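TRNA (cytidine-2'-O-)-methyltransferase TrmJ (Sulfolobus acidocaldarius, PDB 4CNG) methylates the ribose 2'-hydroxyl of cytidine 32 in tRNA, using S-adenosyl-L-methionine as methyl donor and working as a homodimer. Local coordinates at residues A40-V43 against K44-L47; I60-A63 against I64-A68; E72-E75 against K76-I80; N82-D85 against D86-D90. The protein carries 1 engineered substitution. All coordinates share one frame; numbering follows the deposited sequence.

How the contacts relate
Contacts 1, 2 and 3 form one neighbourhood of helices, whereas contact 4 sits apart on helix 84-87, a single residue beyond the end of contact 3. Contact 1 is the most buried, with its polar side chains turned to the second subunit. Its neighbours are only partly buried: Ala40 CB packs on Ile74 CG1 of contact 3 at 3.6 Å, and Ile74 CG2 meets Ile60 CG2 of contact 2 at 3.4 Å, making Ile74 a common hub. Contacts 1 to 3 all contain helix ends, governed by backbone bonds with apolar or carboxylate-lysine pairs outside. Contact 4 holds a helix start, capped by an asparagine side chain, together with an apolar pair, Phe84 and Ile88.

Contact 1 of 4, residues A40-V43 against K44-L47; sequences ARLV and KNFL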
loop_
_atom_site.group_PDB
_atom_site.type_symbol
_atom_site.label_atom_id
_atom_site.label_comp_id
_atom_site.label_asym_id
_atom_site.label_seq_id
_atom_site.Cartn_x
_atom_site.Cartn_y
_atom_site.Cartn_z
ATOM N N ALA A 40 -8.737 -3.915 6.595
ATOM C CA ALA A 40 -9.522 -3.377 7.698
ATOM C C ALA A 40 -8.780 -2.279 8.464
ATOM O O ALA A 40 -9.355 -1.278 8.852
ATOM C CB ALA A 40 -9.956 -4.496 8.627
ATOM N N ARG A 41 -7.490 -2.474 8.667
ATOM C CA ARG A 41 -6.659 -1.435 9.301
ATOM C C ARG A 41 -6.677 -0.153 8.486
ATOM O O ARG A 41 -6.868 0.940 9.025
ATOM C CB ARG A 41 -5.246 -1.969 9.475
ATOM C CG ARG A 41 -4.368 -1.031 10.281
ATOM C CD ARG A 41 -2.990 -1.600 10.521
ATOM N NE ARG A 41 -2.169 -0.654 11.265
ATOM C CZ ARG A 41 -1.048 -0.974 11.876
ATOM N NH1 ARG A 41 -0.532 -2.192 11.779
ATOM N NH2 ARG A 41 -0.388 -0.020 12.496
ATOM N N LEU A 42 -6.505 -0.270 7.168
ATOM C CA LEU A 42 -6.508 0.884 6.274
ATOM C C LEU A 42 -7.839 1.625 6.302
ATOM O O LEU A 42 -7.870 2.841 6.157
ATOM C CB LEU A 42 -6.146 0.453 4.861
ATOM C CG LEU A 42 -4.692 0.066 4.659
ATOM C CD1 LEU A 42 -4.549 -0.749 3.399
ATOM C CD2 LEU A 42 -3.771 1.295 4.676
ATOM N N VAL A 43 -8.955 0.889 6.423
ATOM C CA VAL A 43 -10.264 1.504 6.535
ATOM C C VAL A 43 -10.308 2.504 7.686
ATOM O O VAL A 43 -10.890 3.582 7.569
ATOM C CB VAL A 43 -11.349 0.418 6.643
ATOM C CG1 VAL A 43 -12.689 0.949 7.146
ATOM C CG2 VAL A 43 -11.541 -0.239 5.275
ATOM N N LYS A 44 -9.724 2.125 8.814
ATOM C CA LYS A 44 -9.618 3.039 9.941
ATOM C C LYS A 44 -8.547 4.125 9.735
ATOM O O LYS A 44 -8.786 5.282 10.050
ATOM C CB LYS A 44 -9.340 2.244 11.200
ATOM C CG LYS A 44 -9.436 3.082 12.470
ATOM C CD LYS A 44 -9.349 2.286 13.770
ATOM C CE LYS A 44 -9.336 3.206 14.996
ATOM N NZ LYS A 44 -8.611 2.622 16.153
ATOM N N ASN A 45 -7.389 3.768 9.200
ATOM C CA ASN A 45 -6.341 4.766 8.928
ATOM C C ASN A 45 -6.825 5.916 8.031
ATOM O O ASN A 45 -6.349 7.044 8.164
ATOM C CB ASN A 45 -5.138 4.129 8.195
ATOM C CG ASN A 45 -4.280 3.184 9.012
ATOM O OD1 ASN A 45 -3.862 2.151 8.477
ATOM N ND2 ASN A 45 -3.981 3.523 10.255
ATOM N N PHE A 46 -7.735 5.618 7.095
ATOM C CA PHE A 46 -8.143 6.580 6.095
ATOM C C PHE A 46 -9.644 6.880 6.120
ATOM O O PHE A 46 -10.154 7.527 5.218
ATOM C CB PHE A 46 -7.645 6.149 4.712
ATOM C CG PHE A 46 -6.134 6.204 4.599
ATOM C CD1 PHE A 46 -5.465 7.422 4.688
ATOM C CD2 PHE A 46 -5.394 5.064 4.431
ATOM C CE1 PHE A 46 -4.075 7.489 4.625
ATOM C CE2 PHE A 46 -4.015 5.121 4.315
ATOM C CZ PHE A 46 -3.360 6.324 4.394
ATOM N N LEU A 47 -10.312 6.511 7.211
ATOM C CA LEU A 47 -11.696 6.897 7.472
ATOM C C LEU A 47 -12.611 6.631 6.283
ATOM O O LEU A 47 -13.429 7.446 5.908
ATOM C CB LEU A 47 -11.799 8.365 7.918
ATOM C CG LEU A 47 -11.239 8.629 9.320
ATOM C CD1 LEU A 47 -11.266 10.121 9.591
ATOM C CD2 LEU A 47 -12.047 7.873 10.368
#
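Leu42 and Phe46 lie side by side one helical turn apart, with methyl CD2 of Leu42 3.9 Å from CE2 of the Phe46 ring. Both side chains leave the backbone with CG anti to the carbonyl carbon (chi1 -72° and -67°), which points them the same way. Underneath, Phe46 N donates to Leu42 O at 2.9 Å, although the angle at the hydrogen is only 139°, as the chain leaves helical geometry at Phe46. The preceding bond, Asn45 N to Arg41 O at 2.9 Å, is straighter and lies in the carbonyl plane. Beside it the Asn45 amide oxygen OD1 rests 3.7 Å from Arg41 CG, with the amide and guanidinium planes 38° apart. The polar ends of these two residues reach across the dimer interface: Asn45 ND2 donates to the carbonyls of Tyr157 and Val159 of the second subunit, and Arg41 NH2 to that same Val159 carbonyl. Lys44 adds a cation-pi contact with Tyr157 of that subunit. Helix 33-45 is the crossover of a beta-alpha-beta unit between strands 22-28 and 50-54; Ala40 and Val43 pack on helix 71-77, while Leu42 and Phe46 pack against helix 162-175.

Contact 2 of 4, residues I60-A63 against I64-A68; sequences INEA and IKFSA
Glu62 sends CG away from its backbone N (chi1 -171°) and then bends at chi2, 62°, which swings the carboxylate onward along the helix toward Lys65 and Phe66. The lysine chain is extended beyond CG, and its methylene CD passes 3.6 Å from Glu62 OE2. The charges themselves form only a long salt bridge, Glu62 OE1 to Lys65 NZ at 4.0 Å, so the pairing is made as much by the aliphatic part of the chain as by its ammonium end. Phe66 offers its CE2 to the same carboxylate, the two planes standing 62° apart, while Ala63 O lies at the edge of the ring, close to its plane. This is the end of short helix 60-64, which runs into a type I beta turn from Ile64 to Ser67 on the way to helix 71-77 of the methyltransferase domain. The winding tightens there: Ile64 N still bonds to Ile60 O at 3.2 Å, but Lys65 N goes to Glu62 O at 3.1 Å and Phe66 N to Ala63 O at 2.9 Å, these last two donors meeting their carbonyls from above the plane. Ile64 O is gripped twice, by Ser67 N and by Ser67 OG at 2.7 Å. Ile64 packs on Ile74 of helix 71-77, and Phe66 makes an edge-to-face contact with Tyr34 of the second subunit.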
loop_
_atom_site.group_PDB
_atom_site.type_symbol
_atom_site.label_atom_id
_atom_site.label_comp_id
_atom_site.label_asym_id
_atom_site.label_seq_id
_atom_site.Cartn_x
_atom_site.Cartn_y
_atom_site.Cartn_z
ATOM N N ILE A 60 -11.955 -15.014 8.754
ATOM C CA ILE A 60 -12.134 -13.702 9.354
ATOM C C ILE A 60 -11.528 -13.607 10.761
ATOM O O ILE A 60 -11.049 -12.538 11.164
ATOM C CB ILE A 60 -13.609 -13.307 9.347
ATOM C CG1 ILE A 60 -14.037 -13.080 7.906
ATOM C CG2 ILE A 60 -13.870 -12.062 10.157
ATOM C CD1 ILE A 60 -15.513 -13.060 7.719
ATOM N N ASN A 61 -11.565 -14.720 11.497
ATOM C CA ASN A 61 -10.973 -14.780 12.805
ATOM C C ASN A 61 -9.484 -14.534 12.711
ATOM O O ASN A 61 -8.916 -13.792 13.512
ATOM C CB ASN A 61 -11.230 -16.151 13.426
ATOM C CG ASN A 61 -11.177 -16.130 14.941
ATOM O OD1 ASN A 61 -11.740 -15.242 15.581
ATOM N ND2 ASN A 61 -10.573 -17.161 15.524
ATOM N N GLU A 62 -8.836 -15.141 11.731
ATOM C CA GLU A 62 -7.405 -14.936 11.508
ATOM C C GLU A 62 -7.109 -13.511 11.049
ATOM O O GLU A 62 -6.109 -12.924 11.424
ATOM C CB GLU A 62 -6.900 -15.955 10.479
ATOM C CG GLU A 62 -5.391 -15.990 10.306
ATOM C CD GLU A 62 -4.657 -16.395 11.577
ATOM O OE1 GLU A 62 -5.242 -17.138 12.398
ATOM O OE2 GLU A 62 -3.483 -15.998 11.741
ATOM N N ALA A 63 -7.983 -12.960 10.227
ATOM C CA ALA A 63 -7.774 -11.626 9.696
ATOM C C ALA A 63 -7.736 -10.562 10.788
ATOM O O ALA A 63 -7.014 -9.592 10.683
ATOM C CB ALA A 63 -8.866 -11.310 8.686
ATOM N N ILE A 64 -8.526 -10.758 11.827
ATOM C CA ILE A 64 -8.567 -9.803 12.927
ATOM C C ILE A 64 -7.174 -9.548 13.507
ATOM O O ILE A 64 -6.857 -8.422 13.898
ATOM C CB ILE A 64 -9.538 -10.237 14.038
ATOM C CG1 ILE A 64 -10.976 -10.126 13.528
ATOM C CG2 ILE A 64 -9.329 -9.412 15.298
ATOM C CD1 ILE A 64 -12.046 -10.518 14.521
ATOM N N LYS A 65 -6.316 -10.565 13.492
ATOM C CA LYS A 65 -4.957 -10.427 14.034
ATOM C C LYS A 65 -4.107 -9.427 13.254
ATOM O O LYS A 65 -3.061 -8.967 13.789
ATOM C CB LYS A 65 -4.261 -11.783 14.031
ATOM C CG LYS A 65 -4.930 -12.791 14.952
ATOM C CD LYS A 65 -4.383 -14.198 14.758
ATOM C CE LYS A 65 -4.810 -15.133 15.885
ATOM N NZ LYS A 65 -3.872 -16.281 16.003
ATOM N N PHE A 66 -4.412 -9.225 11.972
ATOM C CA PHE A 66 -3.609 -8.350 11.132
ATOM C C PHE A 66 -4.241 -6.961 11.079
ATOM O O PHE A 66 -3.774 -6.074 10.336
ATOM C CB PHE A 66 -3.440 -8.936 9.721
ATOM C CG PHE A 66 -2.664 -10.233 9.678
ATOM C CD1 PHE A 66 -1.273 -10.228 9.628
ATOM C CD2 PHE A 66 -3.318 -11.457 9.712
ATOM C CE1 PHE A 66 -0.566 -11.415 9.600
ATOM C CE2 PHE A 66 -2.614 -12.647 9.703
ATOM C CZ PHE A 66 -1.234 -12.626 9.680
ATOM N N SER A 67 -5.347 -6.774 11.797
ATOM C CA SER A 67 -6.121 -5.545 11.658
ATOM C C SER A 67 -5.688 -4.456 12.646
ATOM O O SER A 67 -6.146 -3.331 12.531
ATOM C CB SER A 67 -7.631 -5.796 11.732
ATOM O OG SER A 67 -8.019 -6.197 13.023
ATOM N N ALA A 68 -4.747 -4.781 13.542
ATOM C CA ALA A 68 -4.333 -3.901 14.628
ATOM C C ALA A 68 -5.618 -3.314 15.203
ATOM O O ALA A 68 -6.568 -4.061 15.451
ATOM C CB ALA A 68 -3.377 -2.831 14.116
#

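Contact 3 of 4, residues E72-E75 against K76-I80; sequences EVIE and KMMKI
Ile74 and Met78 run side by side and point the same way, bringing Ile74 CG2 within 4.1 Å of the methionine methyl CE. The pair marks the junction where helix 71-77 ends and the chain turns into strand 79-81, the outermost strand at one margin of the parallel sheet within this chain. Met78 carries its thioether out in extended form and kinks only at the last torsion (chi3 74°), which turns CE back toward the helix, near the carbonyl oxygen of Ile74 as well as its CG2 methyl. The pair one residue earlier, Val73 and Met77, meets at a similar distance: Met77 SD lies 4.2 Å from Val73 CG1, while the Met77 CB sits close against the Val73 carbonyl oxygen, at 3.3 Å. Lys76 is of another sort, its chain bent at chi2 and laid back along the carbonyl of Glu75, with CD 3.7 Å from Glu75 O.

The backbone under these side chains widens into a pi-type turn. Lys76 N keeps the ordinary helical bond to Glu72 O at 3.0 Å, but Val73 O then serves two amides, weakly that of Met77 and more firmly that of Met78, one residue further on. The inner face is well covered: Val73 and Met78 pack on Phe51 of strand 50-54, and Ile74 on Ile60 and Ile64 of helix 60-64. The Lys79 backbone pairs with Phe51 and Val53, joining the new strand to the sheet. The bond that finishes the helix, Met78 N to Val73 O, measures 2.8 Å with 154° at the hydrogen.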
loop_
_atom_site.group_PDB
_atom_site.type_symbol
_atom_site.label_atom_id
_atom_site.label_comp_id
_atom_site.label_asym_id
_atom_site.label_seq_id
_atom_site.Cartn_x
_atom_site.Cartn_y
_atom_site.Cartn_z
ATOM N N GLU A 72 -12.121 -3.668 15.300
ATOM C CA GLU A 72 -13.541 -3.259 15.455
ATOM C C GLU A 72 -14.226 -3.077 14.093
ATOM O O GLU A 72 -15.427 -3.337 13.912
ATOM C CB GLU A 72 -13.621 -1.953 16.231
ATOM C CG GLU A 72 -12.836 -0.816 15.607
ATOM C CD GLU A 72 -11.601 -0.418 16.418
ATOM O OE1 GLU A 72 -10.860 -1.318 16.867
ATOM O OE2 GLU A 72 -11.369 0.800 16.615
ATOM N N VAL A 73 -13.399 -2.750 13.114
ATOM C CA VAL A 73 -13.831 -2.632 11.739
ATOM C C VAL A 73 -14.405 -3.953 11.238
ATOM O O VAL A 73 -15.477 -3.980 10.701
ATOM C CB VAL A 73 -12.688 -2.124 10.836
ATOM C CG1 VAL A 73 -13.042 -2.254 9.367
ATOM C CG2 VAL A 73 -12.351 -0.675 11.170
ATOM N N ILE A 74 -13.685 -5.045 11.442
ATOM C CA ILE A 74 -14.134 -6.369 11.000
ATOM C C ILE A 74 -15.375 -6.826 11.754
ATOM O O ILE A 74 -16.361 -7.281 11.161
ATOM C CB ILE A 74 -12.984 -7.387 11.129
ATOM C CG1 ILE A 74 -11.932 -7.086 10.067
ATOM C CG2 ILE A 74 -13.508 -8.819 11.027
ATOM C CD1 ILE A 74 -10.666 -7.872 10.232
ATOM N N GLU A 75 -15.322 -6.709 13.068
ATOM C CA GLU A 75 -16.353 -7.276 13.909
ATOM C C GLU A 75 -17.719 -6.621 13.713
ATOM O O GLU A 75 -18.768 -7.291 13.745
ATOM C CB GLU A 75 -15.920 -7.150 15.359
ATOM C CG GLU A 75 -14.698 -7.982 15.699
ATOM C CD GLU A 75 -13.887 -7.391 16.833
ATOM O OE1 GLU A 75 -14.485 -6.748 17.724
ATOM O OE2 GLU A 75 -12.649 -7.550 16.817
ATOM N N LYS A 76 -17.712 -5.306 13.522
ATOM C CA LYS A 76 -18.955 -4.548 13.481
ATOM C C LYS A 76 -19.215 -3.807 12.172
ATOM O O LYS A 76 -20.330 -3.845 11.652
ATOM C CB LYS A 76 -19.012 -3.563 14.653
ATOM C CG LYS A 76 -18.772 -4.201 16.011
ATOM C CD LYS A 76 -19.961 -5.045 16.443
ATOM C CE LYS A 76 -19.547 -6.107 17.449
ATOM N NZ LYS A 76 -20.719 -6.866 17.967
ATOM N N MET A 77 -18.207 -3.117 11.646
ATOM C CA MET A 77 -18.453 -2.233 10.509
ATOM C C MET A 77 -18.591 -2.975 9.169
ATOM O O MET A 77 -19.450 -2.640 8.349
ATOM C CB MET A 77 -17.337 -1.212 10.417
ATOM C CG MET A 77 -17.472 -0.270 9.249
ATOM S SD MET A 77 -16.009 0.698 8.945
ATOM C CE MET A 77 -16.521 1.587 7.504
ATOM N N MET A 78 -17.724 -3.948 8.953
ATOM C CA MET A 78 -17.654 -4.680 7.708
ATOM C C MET A 78 -18.964 -5.360 7.406
ATOM O O MET A 78 -19.534 -6.012 8.270
ATOM C CB MET A 78 -16.541 -5.723 7.816
ATOM C CG MET A 78 -16.247 -6.454 6.528
ATOM S SD MET A 78 -14.935 -7.650 6.743
ATOM C CE MET A 78 -15.820 -8.909 7.665
ATOM N N LYS A 79 -19.440 -5.187 6.187
ATOM C CA LYS A 79 -20.645 -5.869 5.719
ATOM C C LYS A 79 -20.240 -6.964 4.754
ATOM O O LYS A 79 -19.473 -6.740 3.840
ATOM C CB LYS A 79 -21.566 -4.865 5.021
ATOM C CG LYS A 79 -22.181 -3.828 5.949
ATOM C CD LYS A 79 -22.749 -2.631 5.203
ATOM C CE LYS A 79 -23.222 -1.543 6.164
ATOM N NZ LYS A 79 -23.245 -0.184 5.547
ATOM N N ILE A 80 -20.741 -8.171 4.967
ATOM C CA ILE A 80 -20.535 -9.280 4.075
ATOM C C ILE A 80 -21.763 -9.421 3.175
ATOM O O ILE A 80 -22.896 -9.325 3.644
ATOM C CB ILE A 80 -20.306 -10.565 4.869
ATOM C CG1 ILE A 80 -19.013 -10.402 5.667
ATOM C CG2 ILE A 80 -20.225 -11.782 3.946
ATOM C CD1 ILE A 80 -18.741 -11.558 6.614
#

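Contact 4 of 4, residues N82-D85 against D86-D90; sequences NNFD and DAIRD
Over one face of the Phe84 ring lies Ile88 CG2, while the other branch of the isoleucine brings CD1 to within 3.7 Å of ring atom CE2. The second pair of flat groups, the Asn83 amide and the Asp86 carboxylate, stand almost at right angles as modelled, 78° apart. Asn83 is the N-cap of the short, weakly bonded helix 84-87, and Asp86, three residues on, receives the cap. Its CG set between the backbone N and the carbonyl carbon (chi1 64°), Asn83 turns its amide toward the helix start, where OD1 accepts from Asp86 N. The 2.5 Å refined for that bond is doubtfully short, and Asp86 is poorly ordered, which makes the details of its side chain uncertain.

Behind the cap, Ala87 N donates to Phe84 O at 3.0 Å from above the carbonyl plane, and Ile88 N makes weak bonds to Phe84 O and Asp85 O. Phe84 and Ile88 both turn onto Ile129 of strand 125-130, and Ala87 packs on strands 50-54 and 79-81, so the helix covers part of the parallel sheet; the Phe84 side chain is about 10 Å from the bound S-adenosyl-L-homocysteine. Asp85 OD1 forms a salt bridge with Lys144. At the cap, as modelled, Asn83 ND2 donates to Asp86 OD2 at 2.8 Å, nearly straight at 176° and in the plane of the amide, but from above the carboxylate.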
loop_
_atom_site.group_PDB
_atom_site.type_symbol
_atom_site.label_atom_id
_atom_site.label_comp_id
_atom_site.label_asym_id
_atom_site.label_seq_id
_atom_site.Cartn_x
_atom_site.Cartn_y
_atom_site.Cartn_z
ATOM N N ASN A 82 -23.146 -12.018 -0.326
ATOM C CA ASN A 82 -22.828 -13.155 -1.156
ATOM C C ASN A 82 -22.516 -12.825 -2.587
ATOM O O ASN A 82 -21.771 -13.579 -3.260
ATOM C CB ASN A 82 -23.878 -14.223 -1.087
ATOM C CG ASN A 82 -23.373 -15.559 -1.641
ATOM O OD1 ASN A 82 -24.056 -16.180 -2.426
ATOM N ND2 ASN A 82 -22.141 -15.954 -1.303
ATOM N N ASN A 83 -23.028 -11.702 -3.062
ATOM C CA ASN A 83 -22.945 -11.417 -4.493
ATOM C C ASN A 83 -22.430 -10.032 -4.747
ATOM O O ASN A 83 -22.647 -9.083 -3.977
ATOM C CB ASN A 83 -24.300 -11.537 -5.185
ATOM C CG ASN A 83 -25.291 -10.518 -4.674
ATOM O OD1 ASN A 83 -25.544 -9.410 -5.374
ATOM N ND2 ASN A 83 -25.875 -10.828 -3.487
ATOM N N PHE A 84 -21.707 -9.942 -5.836
ATOM C CA PHE A 84 -21.173 -8.681 -6.286
ATOM C C PHE A 84 -22.217 -7.566 -6.405
ATOM O O PHE A 84 -22.041 -6.426 -5.977
ATOM C CB PHE A 84 -20.484 -8.931 -7.615
ATOM C CG PHE A 84 -19.835 -7.735 -8.189
ATOM C CD1 PHE A 84 -18.604 -7.324 -7.728
ATOM C CD2 PHE A 84 -20.340 -7.135 -9.287
ATOM C CE1 PHE A 84 -17.920 -6.326 -8.353
ATOM C CE2 PHE A 84 -19.700 -6.068 -9.863
ATOM C CZ PHE A 84 -18.489 -5.657 -9.392
ATOM N N ASP A 85 -23.330 -7.900 -7.028
ATOM C CA ASP A 85 -24.362 -6.916 -7.284
ATOM C C ASP A 85 -24.835 -6.266 -5.999
ATOM O O ASP A 85 -25.187 -5.097 -6.003
ATOM C CB ASP A 85 -25.573 -7.527 -7.983
ATOM C CG ASP A 85 -25.285 -8.064 -9.379
ATOM O OD1 ASP A 85 -24.386 -7.588 -10.060
ATOM O OD2 ASP A 85 -26.158 -8.802 -9.908
ATOM N N ASP A 86 -24.960 -7.037 -4.926
ATOM C CA ASP A 86 -25.468 -6.471 -3.666
ATOM C C ASP A 86 -24.519 -5.482 -2.964
ATOM O O ASP A 86 -24.930 -4.670 -2.135
ATOM C CB ASP A 86 -25.863 -7.600 -2.705
ATOM C CG ASP A 86 -27.225 -8.259 -3.064
ATOM O OD1 ASP A 86 -27.763 -7.994 -4.194
ATOM O OD2 ASP A 86 -27.732 -9.095 -2.212
ATOM N N ALA A 87 -23.245 -5.593 -3.318
ATOM C CA ALA A 87 -22.211 -4.729 -2.768
ATOM C C ALA A 87 -22.089 -3.382 -3.466
ATOM O O ALA A 87 -21.491 -2.455 -2.901
ATOM C CB ALA A 87 -20.881 -5.459 -2.764
ATOM N N ILE A 88 -22.636 -3.261 -4.679
ATOM C CA ILE A 88 -22.464 -2.051 -5.473
ATOM C C ILE A 88 -23.809 -1.339 -5.705
ATOM O O ILE A 88 -23.898 -0.442 -6.529
ATOM C CB ILE A 88 -21.752 -2.353 -6.822
ATOM C CG1 ILE A 88 -22.600 -3.278 -7.713
ATOM C CG2 ILE A 88 -20.348 -2.921 -6.589
ATOM C CD1 ILE A 88 -22.101 -3.400 -9.133
ATOM N N ARG A 89 -24.845 -1.725 -4.955
ATOM C CA ARG A 89 -26.131 -1.029 -4.941
ATOM C C ARG A 89 -26.084 0.348 -4.307
ATOM O O ARG A 89 -25.354 0.566 -3.338
ATOM C CB ARG A 89 -27.133 -1.859 -4.160
ATOM C CG ARG A 89 -27.596 -3.104 -4.886
ATOM C CD ARG A 89 -28.592 -3.871 -4.034
ATOM N NE ARG A 89 -29.658 -2.991 -3.564
ATOM C CZ ARG A 89 -30.193 -3.033 -2.349
ATOM N NH1 ARG A 89 -29.767 -3.917 -1.452
ATOM N NH2 ARG A 89 -31.161 -2.182 -2.028
ATOM N N ASP A 90 -26.941 1.239 -4.785
ATOM C CA ASP A 90 -27.206 2.502 -4.110
ATOM C C ASP A 90 -25.958 3.384 -4.014
ATOM O O ASP A 90 -25.762 4.052 -3.005
ATOM C CB ASP A 90 -27.796 2.238 -2.715
ATOM C CG ASP A 90 -29.014 1.316 -2.755
ATOM O OD1 ASP A 90 -29.870 1.500 -3.649
ATOM O OD2 ASP A 90 -29.123 0.417 -1.890
#